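Local coordinates for protein N-acyl-D-glutamate deacylase (PDB 3GIP) that hydrolyses the amide bond of N-acyl-D-glutamate, as a zinc-containing deacylase of the amidohydrolase superfamily, at residues I281-P293 with A333-M346. Sequence-based numbering, arbitrary orientation.
Sequences IYPYPGSSTILIP and ARRLAPAGAIYFAM. With FMT (formic acid), chain D; FMT (formic acid), chain E.
Tyr343 and Ser287 form a hydrogen-bonded pair in an antiparallel two-strand contact, 287-290 against 339-343, whose short axes approach to 4.5 Å with 156° between their N-to-C directions. With strand 303-307 they make a small three-stranded sheet inserted between strands 277-281 and 360-362 of the TIM-barrel-type amidohydrolase domain. Reciprocal backbone bonds define the register: Ser287 with Tyr343, then Thr289 with Ala341.

The Tyr343 side chain lies on the face it shares with Ser287 and Thr289. Its CB is 3.3 Å from Ser287 OG, and CG, anti to the carbonyl carbon (chi1 -57°), sends the ring across toward strand 287-290. CD2 passes the same Ser287 OG, which donates to O1 of the chain E formate at 2.6 Å. CE2 then meets Thr289 CG2 at 3.8 Å; the side chain of Thr289, which bonds Tyr190 through OG1, comes within about 6 Å of the zinc ion, placing this face beside the metal site. The Leu291 side chain crosses that of Tyr343 at about a right angle, its CD1 reaching Ala341 CB and the phenol oxygen. Two bonds grip that oxygen: Tyr343 OH donates to Ile290 O at 2.8 Å, in the ring plane, and accepts from Ile292 N at 3.0 Å, with an N-H...O angle of 140°.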
ATOM      1  N   ILE A 281       4.531   5.496   4.449  1.00 11.25           N
ATOM      2  CA  ILE A 281       5.302   4.647   5.347  1.00 12.69           C
ATOM      3  C   ILE A 281       4.379   3.678   6.068  1.00 12.15           C
ATOM      4  O   ILE A 281       3.154   3.830   6.047  1.00 12.08           O
ATOM      5  CB  ILE A 281       6.030   5.469   6.467  1.00 11.80           C
ATOM      6  CG1 ILE A 281       5.013   6.232   7.329  1.00 13.27           C
ATOM      7  CG2 ILE A 281       7.031   6.424   5.864  1.00 12.97           C
ATOM      8  CD1 ILE A 281       4.470   5.456   8.536  1.00 12.90           C
ATOM      9  N   TYR A 282       4.983   2.661   6.676  1.00 12.55           N
ATOM     10  CA  TYR A 282       4.260   1.735   7.532  1.00 11.70           C
ATOM     11  C   TYR A 282       4.960   2.040   8.860  1.00 11.67           C
ATOM     12  O   TYR A 282       6.154   2.344   8.883  1.00 11.50           O
ATOM     13  CB  TYR A 282       4.410   0.265   7.094  1.00 12.53           C
ATOM     14  CG  TYR A 282       5.786  -0.170   6.667  1.00 12.24           C
ATOM     15  CD1 TYR A 282       6.778  -0.452   7.606  1.00 12.62           C
ATOM     16  CD2 TYR A 282       6.096  -0.318   5.316  1.00 12.44           C
ATOM     17  CE1 TYR A 282       8.043  -0.871   7.211  1.00 12.00           C
ATOM     18  CE2 TYR A 282       7.354  -0.733   4.909  1.00 13.00           C
ATOM     19  CZ  TYR A 282       8.325  -1.008   5.860  1.00 13.41           C
ATOM     20  OH  TYR A 282       9.571  -1.418   5.458  1.00 13.18           O
ATOM     21  N   PRO A 283       4.219   2.001   9.974  1.00 11.84           N
ATOM     22  CA  PRO A 283       4.767   2.299  11.304  1.00 11.93           C
ATOM     23  C   PRO A 283       5.609   1.239  12.003  1.00 11.11           C
ATOM     24  O   PRO A 283       5.283   0.827  13.113  1.00 12.87           O
ATOM     25  CB  PRO A 283       3.515   2.654  12.093  1.00 12.20           C
ATOM     26  CG  PRO A 283       2.531   1.650  11.558  1.00 12.08           C
ATOM     27  CD  PRO A 283       2.779   1.702  10.056  1.00 12.07           C
ATOM     28  N   TYR A 284       6.699   0.818  11.360  1.00 11.44           N
ATOM     29  CA  TYR A 284       7.597  -0.195  11.917  1.00 11.76           C
ATOM     30  C   TYR A 284       9.033   0.080  11.483  1.00 11.85           C
ATOM     31  O   TYR A 284       9.270   0.580  10.380  1.00 11.60           O
ATOM     32  CB  TYR A 284       7.210  -1.595  11.433  1.00 11.03           C
ATOM     33  CG  TYR A 284       5.781  -1.994  11.707  1.00 11.07           C
ATOM     34  CD1 TYR A 284       5.447  -2.791  12.805  1.00 10.90           C
ATOM     35  CD2 TYR A 284       4.760  -1.602  10.846  1.00 11.95           C
ATOM     36  CE1 TYR A 284       4.125  -3.190  13.028  1.00 11.29           C
ATOM     37  CE2 TYR A 284       3.443  -1.988  11.062  1.00 12.35           C
ATOM     38  CZ  TYR A 284       3.130  -2.783  12.149  1.00 12.00           C
ATOM     39  OH  TYR A 284       1.829  -3.186  12.338  1.00 13.09           O
ATOM     40  N   PRO A 285      10.012  -0.259  12.339  1.00 12.54           N
ATOM     41  CA  PRO A 285      11.428  -0.042  12.031  1.00 12.74           C
ATOM     42  C   PRO A 285      12.110  -1.237  11.367  1.00 12.28           C
ATOM     43  O   PRO A 285      13.329  -1.370  11.422  1.00 12.13           O
ATOM     44  CB  PRO A 285      12.019   0.267  13.395  1.00 12.83           C
ATOM     45  CG  PRO A 285      11.288  -0.705  14.257  1.00 12.84           C
ATOM     46  CD  PRO A 285       9.841  -0.590  13.768  1.00 13.31           C
ATOM     47  N   GLY A 286      11.313  -2.110  10.761  1.00 12.30           N
ATOM     48  CA  GLY A 286      11.857  -3.264  10.072  1.00 12.64           C
ATOM     49  C   GLY A 286      11.139  -3.412   8.745  1.00 12.04           C
ATOM     50  O   GLY A 286       9.937  -3.170   8.667  1.00 11.90           O
ATOM     51  N   SER A 287      11.872  -3.790   7.703  1.00 12.26           N
ATOM     52  CA  SER A 287      11.283  -3.973   6.381  1.00 12.63           C
ATOM     53  C   SER A 287      11.051  -5.460   6.155  1.00 12.59           C
ATOM     54  O   SER A 287      11.398  -6.280   6.997  1.00 13.51           O
ATOM     55  CB  SER A 287      12.230  -3.431   5.309  1.00 13.09           C
ATOM     56  OG  SER A 287      13.420  -4.202   5.250  1.00 13.12           O
ATOM     57  N   SER A 288      10.456  -5.812   5.019  1.00 12.89           N
ATOM     58  CA  SER A 288      10.220  -7.217   4.718  1.00 11.71           C
ATOM     59  C   SER A 288      10.075  -7.400   3.220  1.00 13.37           C
ATOM     60  O   SER A 288       9.280  -6.724   2.579  1.00 13.60           O
ATOM     61  CB  SER A 288       8.955  -7.725   5.415  1.00 13.38           C
ATOM     62  OG  SER A 288       8.788  -9.122   5.198  1.00 13.17           O
ATOM     63  N   THR A 289      10.868  -8.303   2.663  1.00 13.89           N
ATOM     64  CA  THR A 289      10.799  -8.574   1.236  1.00 14.54           C
ATOM     65  C   THR A 289      11.531  -9.881   0.982  1.00 14.48           C
ATOM     66  O   THR A 289      11.727 -10.671   1.901  1.00 14.04           O
ATOM     67  CB  THR A 289      11.430  -7.419   0.411  1.00 16.08           C
ATOM     68  OG1 THR A 289      11.234  -7.669  -0.987  1.00 15.81           O
ATOM     69  CG2 THR A 289      12.919  -7.290   0.698  1.00 15.11           C
ATOM     70  N   ILE A 290      11.925 -10.122  -0.261  1.00 15.23           N
ATOM     71  CA  ILE A 290      12.628 -11.353  -0.578  1.00 15.08           C
ATOM     72  C   ILE A 290      13.953 -11.437   0.174  1.00 14.68           C
ATOM     73  O   ILE A 290      14.538 -10.414   0.543  1.00 13.89           O
ATOM     74  CB  ILE A 290      12.900 -11.449  -2.090  1.00 15.83           C
ATOM     75  CG1 ILE A 290      13.711 -10.238  -2.557  1.00 18.40           C
ATOM     76  CG2 ILE A 290      11.577 -11.510  -2.834  1.00 17.71           C
ATOM     77  CD1 ILE A 290      14.111 -10.285  -4.027  1.00 19.05           C
ATOM     78  N   LEU A 291      14.410 -12.658   0.421  1.00 14.16           N
ATOM     79  CA  LEU A 291      15.675 -12.860   1.110  1.00 13.29           C
ATOM     80  C   LEU A 291      16.794 -12.516   0.137  1.00 15.50           C
ATOM     81  O   LEU A 291      16.840 -13.032  -0.984  1.00 17.53           O
ATOM     82  CB  LEU A 291      15.817 -14.310   1.582  1.00 12.85           C
ATOM     83  CG  LEU A 291      17.136 -14.647   2.285  1.00 14.28           C
ATOM     84  CD1 LEU A 291      17.301 -13.784   3.526  1.00 13.46           C
ATOM     85  CD2 LEU A 291      17.144 -16.117   2.665  1.00 14.63           C
ATOM     86  N   ILE A 292      17.690 -11.639   0.572  1.00 15.65           N
ATOM     87  CA  ILE A 292      18.810 -11.192  -0.250  1.00 16.54           C
ATOM     88  C   ILE A 292      20.119 -11.628   0.404  1.00 17.73           C
ATOM     89  O   ILE A 292      20.538 -11.067   1.413  1.00 17.31           O
ATOM     90  CB  ILE A 292      18.763  -9.658  -0.398  1.00 16.47           C
ATOM     91  CG1 ILE A 292      17.437  -9.256  -1.051  1.00 17.59           C
ATOM     92  CG2 ILE A 292      19.943  -9.171  -1.223  1.00 17.93           C
ATOM     93  CD1 ILE A 292      17.113  -7.781  -0.949  1.00 18.93           C
ATOM     94  N   PRO A 293      20.779 -12.649  -0.163  1.00 17.77           N
ATOM     95  CA  PRO A 293      22.040 -13.155   0.384  1.00 17.75           C
ATOM     96  C   PRO A 293      23.121 -12.100   0.601  1.00 17.86           C
ATOM     97  O   PRO A 293      23.936 -12.222   1.516  1.00 18.24           O
ATOM     98  CB  PRO A 293      22.456 -14.212  -0.635  1.00 19.27           C
ATOM     99  CG  PRO A 293      21.142 -14.736  -1.116  1.00 19.41           C
ATOM    100  CD  PRO A 293      20.349 -13.460  -1.316  1.00 18.35           C
ATOM    101  N   ALA A 333      21.604 -18.536   3.271  1.00 14.62           N
ATOM    102  CA  ALA A 333      20.608 -17.727   2.570  1.00 14.99           C
ATOM    103  C   ALA A 333      20.367 -18.280   1.169  1.00 15.03           C
ATOM    104  O   ALA A 333      19.233 -18.320   0.693  1.00 15.90           O
ATOM    105  CB  ALA A 333      21.072 -16.269   2.489  1.00 15.66           C
ATOM    106  N   ARG A 334      21.437 -18.707   0.508  1.00 15.80           N
ATOM    107  CA  ARG A 334      21.313 -19.261  -0.833  1.00 17.27           C
ATOM    108  C   ARG A 334      20.558 -20.588  -0.819  1.00 17.03           C
ATOM    109  O   ARG A 334      19.794 -20.879  -1.739  1.00 18.00           O
ATOM    110  CB  ARG A 334      22.698 -19.441  -1.454  1.00 18.78           C
ATOM    111  CG  ARG A 334      23.382 -18.119  -1.758  1.00 22.87           C
ATOM    112  CD  ARG A 334      24.835 -18.304  -2.156  1.00 26.01           C
ATOM    113  NE  ARG A 334      25.476 -17.022  -2.438  1.00 30.17           N
ATOM    114  CZ  ARG A 334      26.791 -16.843  -2.503  1.00 31.83           C
ATOM    115  NH1 ARG A 334      27.614 -17.864  -2.303  1.00 33.81           N
ATOM    116  NH2 ARG A 334      27.284 -15.640  -2.770  1.00 33.37           N
ATOM    117  N   ARG A 335      20.759 -21.387   0.227  1.00 16.05           N
ATOM    118  CA  ARG A 335      20.075 -22.672   0.328  1.00 16.07           C
ATOM    119  C   ARG A 335      18.595 -22.494   0.639  1.00 14.44           C
ATOM    120  O   ARG A 335      17.778 -23.358   0.319  1.00 16.04           O
ATOM    121  CB  ARG A 335      20.716 -23.542   1.413  1.00 15.87           C
ATOM    122  CG  ARG A 335      22.139 -23.973   1.121  1.00 18.07           C
ATOM    123  CD  ARG A 335      22.629 -24.924   2.202  1.00 18.18           C
ATOM    124  NE  ARG A 335      24.048 -25.241   2.070  1.00 21.26           N
ATOM    125  CZ  ARG A 335      24.724 -25.984   2.940  1.00 21.01           C
ATOM    126  NH1 ARG A 335      24.107 -26.488   4.002  1.00 20.83           N
ATOM    127  NH2 ARG A 335      26.018 -26.217   2.760  1.00 22.59           N
ATOM    128  N   LEU A 336      18.257 -21.371   1.268  1.00 13.80           N
ATOM    129  CA  LEU A 336      16.875 -21.069   1.630  1.00 14.31           C
ATOM    130  C   LEU A 336      16.052 -20.542   0.461  1.00 15.11           C
ATOM    131  O   LEU A 336      14.822 -20.558   0.505  1.00 14.52           O
ATOM    132  CB  LEU A 336      16.849 -20.031   2.758  1.00 14.79           C
ATOM    133  CG  LEU A 336      17.285 -20.503   4.145  1.00 14.44           C
ATOM    134  CD1 LEU A 336      17.548 -19.294   5.037  1.00 15.14           C
ATOM    135  CD2 LEU A 336      16.209 -21.398   4.745  1.00 16.36           C
ATOM    136  N   ALA A 337      16.733 -20.078  -0.581  1.00 15.94           N
ATOM    137  CA  ALA A 337      16.065 -19.513  -1.748  1.00 16.97           C
ATOM    138  C   ALA A 337      15.204 -20.497  -2.532  1.00 17.22           C
ATOM    139  O   ALA A 337      15.577 -21.660  -2.719  1.00 17.39           O
ATOM    140  CB  ALA A 337      17.098 -18.882  -2.673  1.00 17.32           C
ATOM    141  N   PRO A 338      14.027 -20.041  -2.995  1.00 15.97           N
ATOM    142  CA  PRO A 338      13.501 -18.686  -2.785  1.00 15.89           C
ATOM    143  C   PRO A 338      12.888 -18.531  -1.399  1.00 14.60           C
ATOM    144  O   PRO A 338      12.238 -19.447  -0.889  1.00 15.39           O
ATOM    145  CB  PRO A 338      12.465 -18.539  -3.895  1.00 16.48           C
ATOM    146  CG  PRO A 338      11.961 -19.927  -4.058  1.00 18.57           C
ATOM    147  CD  PRO A 338      13.222 -20.756  -4.002  1.00 16.22           C
ATOM    148  N   ALA A 339      13.090 -17.364  -0.798  1.00 15.04           N
ATOM    149  CA  ALA A 339      12.571 -17.103   0.536  1.00 14.25           C
ATOM    150  C   ALA A 339      12.333 -15.619   0.759  1.00 14.19           C
ATOM    151  O   ALA A 339      12.611 -14.793  -0.108  1.00 14.72           O
ATOM    152  CB  ALA A 339      13.555 -17.626   1.579  1.00 15.67           C
ATOM    153  N   GLY A 340      11.810 -15.295   1.937  1.00 13.98           N
ATOM    154  CA  GLY A 340      11.551 -13.914   2.292  1.00 13.56           C
ATOM    155  C   GLY A 340      12.083 -13.694   3.694  1.00 13.29           C
ATOM    156  O   GLY A 340      12.353 -14.661   4.415  1.00 13.91           O
ATOM    157  N   ALA A 341      12.236 -12.433   4.087  1.00 13.42           N
ATOM    158  CA  ALA A 341      12.745 -12.125   5.417  1.00 12.97           C
ATOM    159  C   ALA A 341      12.351 -10.741   5.894  1.00 12.95           C
ATOM    160  O   ALA A 341      11.873  -9.908   5.121  1.00 16.13           O
ATOM    161  CB  ALA A 341      14.266 -12.242   5.426  1.00 12.90           C
ATOM    162  N   ILE A 342      12.552 -10.516   7.190  1.00 12.27           N
ATOM    163  CA  ILE A 342      12.297  -9.229   7.810  1.00 11.97           C
ATOM    164  C   ILE A 342      13.682  -8.693   8.144  1.00 12.24           C
ATOM    165  O   ILE A 342      14.546  -9.430   8.634  1.00 12.93           O
ATOM    166  CB  ILE A 342      11.467  -9.361   9.108  1.00 12.91           C
ATOM    167  CG1 ILE A 342      10.034  -9.774   8.761  1.00 12.81           C
ATOM    168  CG2 ILE A 342      11.476  -8.033   9.876  1.00 11.91           C
ATOM    169  CD1 ILE A 342       9.181 -10.122   9.957  1.00 15.27           C
ATOM    170  N   TYR A 343      13.887  -7.415   7.854  1.00 12.78           N
ATOM    171  CA  TYR A 343      15.157  -6.746   8.087  1.00 11.94           C
ATOM    172  C   TYR A 343      14.949  -5.636   9.109  1.00 13.38           C
ATOM    173  O   TYR A 343      14.347  -4.611   8.807  1.00 12.67           O
ATOM    174  CB  TYR A 343      15.669  -6.150   6.772  1.00 12.48           C
ATOM    175  CG  TYR A 343      15.833  -7.174   5.675  1.00 12.29           C
ATOM    176  CD1 TYR A 343      16.994  -7.941   5.576  1.00 12.65           C
ATOM    177  CD2 TYR A 343      14.817  -7.391   4.742  1.00 13.94           C
ATOM    178  CE1 TYR A 343      17.142  -8.895   4.573  1.00 14.22           C
ATOM    179  CE2 TYR A 343      14.956  -8.347   3.735  1.00 13.43           C
ATOM    180  CZ  TYR A 343      16.118  -9.090   3.656  1.00 13.97           C
ATOM    181  OH  TYR A 343      16.266 -10.021   2.649  1.00 14.36           O
ATOM    182  N   PHE A 344      15.443  -5.857  10.323  1.00 13.53           N
ATOM    183  CA  PHE A 344      15.316  -4.881  11.402  1.00 12.76           C
ATOM    184  C   PHE A 344      16.461  -3.896  11.236  1.00 14.01           C
ATOM    185  O   PHE A 344      17.510  -4.037  11.862  1.00 14.13           O
ATOM    186  CB  PHE A 344      15.395  -5.619  12.740  1.00 11.61           C
ATOM    187  CG  PHE A 344      14.280  -6.606  12.937  1.00 11.44           C
ATOM    188  CD1 PHE A 344      12.997  -6.164  13.259  1.00 11.54           C
ATOM    189  CD2 PHE A 344      14.493  -7.971  12.752  1.00 12.37           C
ATOM    190  CE1 PHE A 344      11.945  -7.061  13.394  1.00 11.12           C
ATOM    191  CE2 PHE A 344      13.444  -8.879  12.885  1.00 12.38           C
ATOM    192  CZ  PHE A 344      12.167  -8.423  13.207  1.00 11.48           C
ATOM    193  N   ALA A 345      16.250  -2.883  10.398  1.00 14.05           N
ATOM    194  CA  ALA A 345      17.320  -1.939  10.100  1.00 14.65           C
ATOM    195  C   ALA A 345      17.024  -0.449  10.142  1.00 13.20           C
ATOM    196  O   ALA A 345      17.857   0.345   9.710  1.00 14.34           O
ATOM    197  CB  ALA A 345      17.914  -2.291   8.734  1.00 17.76           C
ATOM    198  N   MET A 346      15.862  -0.054  10.651  1.00 13.25           N
ATOM    199  CA  MET A 346      15.538   1.366  10.702  1.00 12.62           C
ATOM    200  C   MET A 346      15.430   1.909  12.121  1.00 13.64           C
ATOM    201  O   MET A 346      15.367   1.151  13.088  1.00 13.57           O
ATOM    202  CB  MET A 346      14.229   1.642   9.951  1.00 13.86           C
ATOM    203  CG  MET A 346      14.277   1.349   8.449  1.00 13.67           C
ATOM    204  SD  MET A 346      13.668  -0.294   7.994  1.00 14.09           S
ATOM    205  CE  MET A 346      11.899   0.000   7.986  1.00 13.68           C
TER
HETATM  206  C   FMT D 482       9.864  -2.869   2.448  1.00 14.73           C
HETATM  207  O1  FMT D 482       9.441  -3.781   3.114  1.00 13.65           O
HETATM  208  O2  FMT D 482       9.828  -1.623   2.930  1.00 14.98           O
HETATM  209  C   FMT E 483      13.887  -3.715   1.964  1.00 18.71           C
HETATM  210  O1  FMT E 483      14.354  -4.452   2.796  1.00 17.66           O
HETATM  211  O2  FMT E 483      14.480  -3.607   0.768  1.00 18.55           O
HETATM  212  O   HOH W   1      15.653 -15.804  -1.720  1.00 24.35           O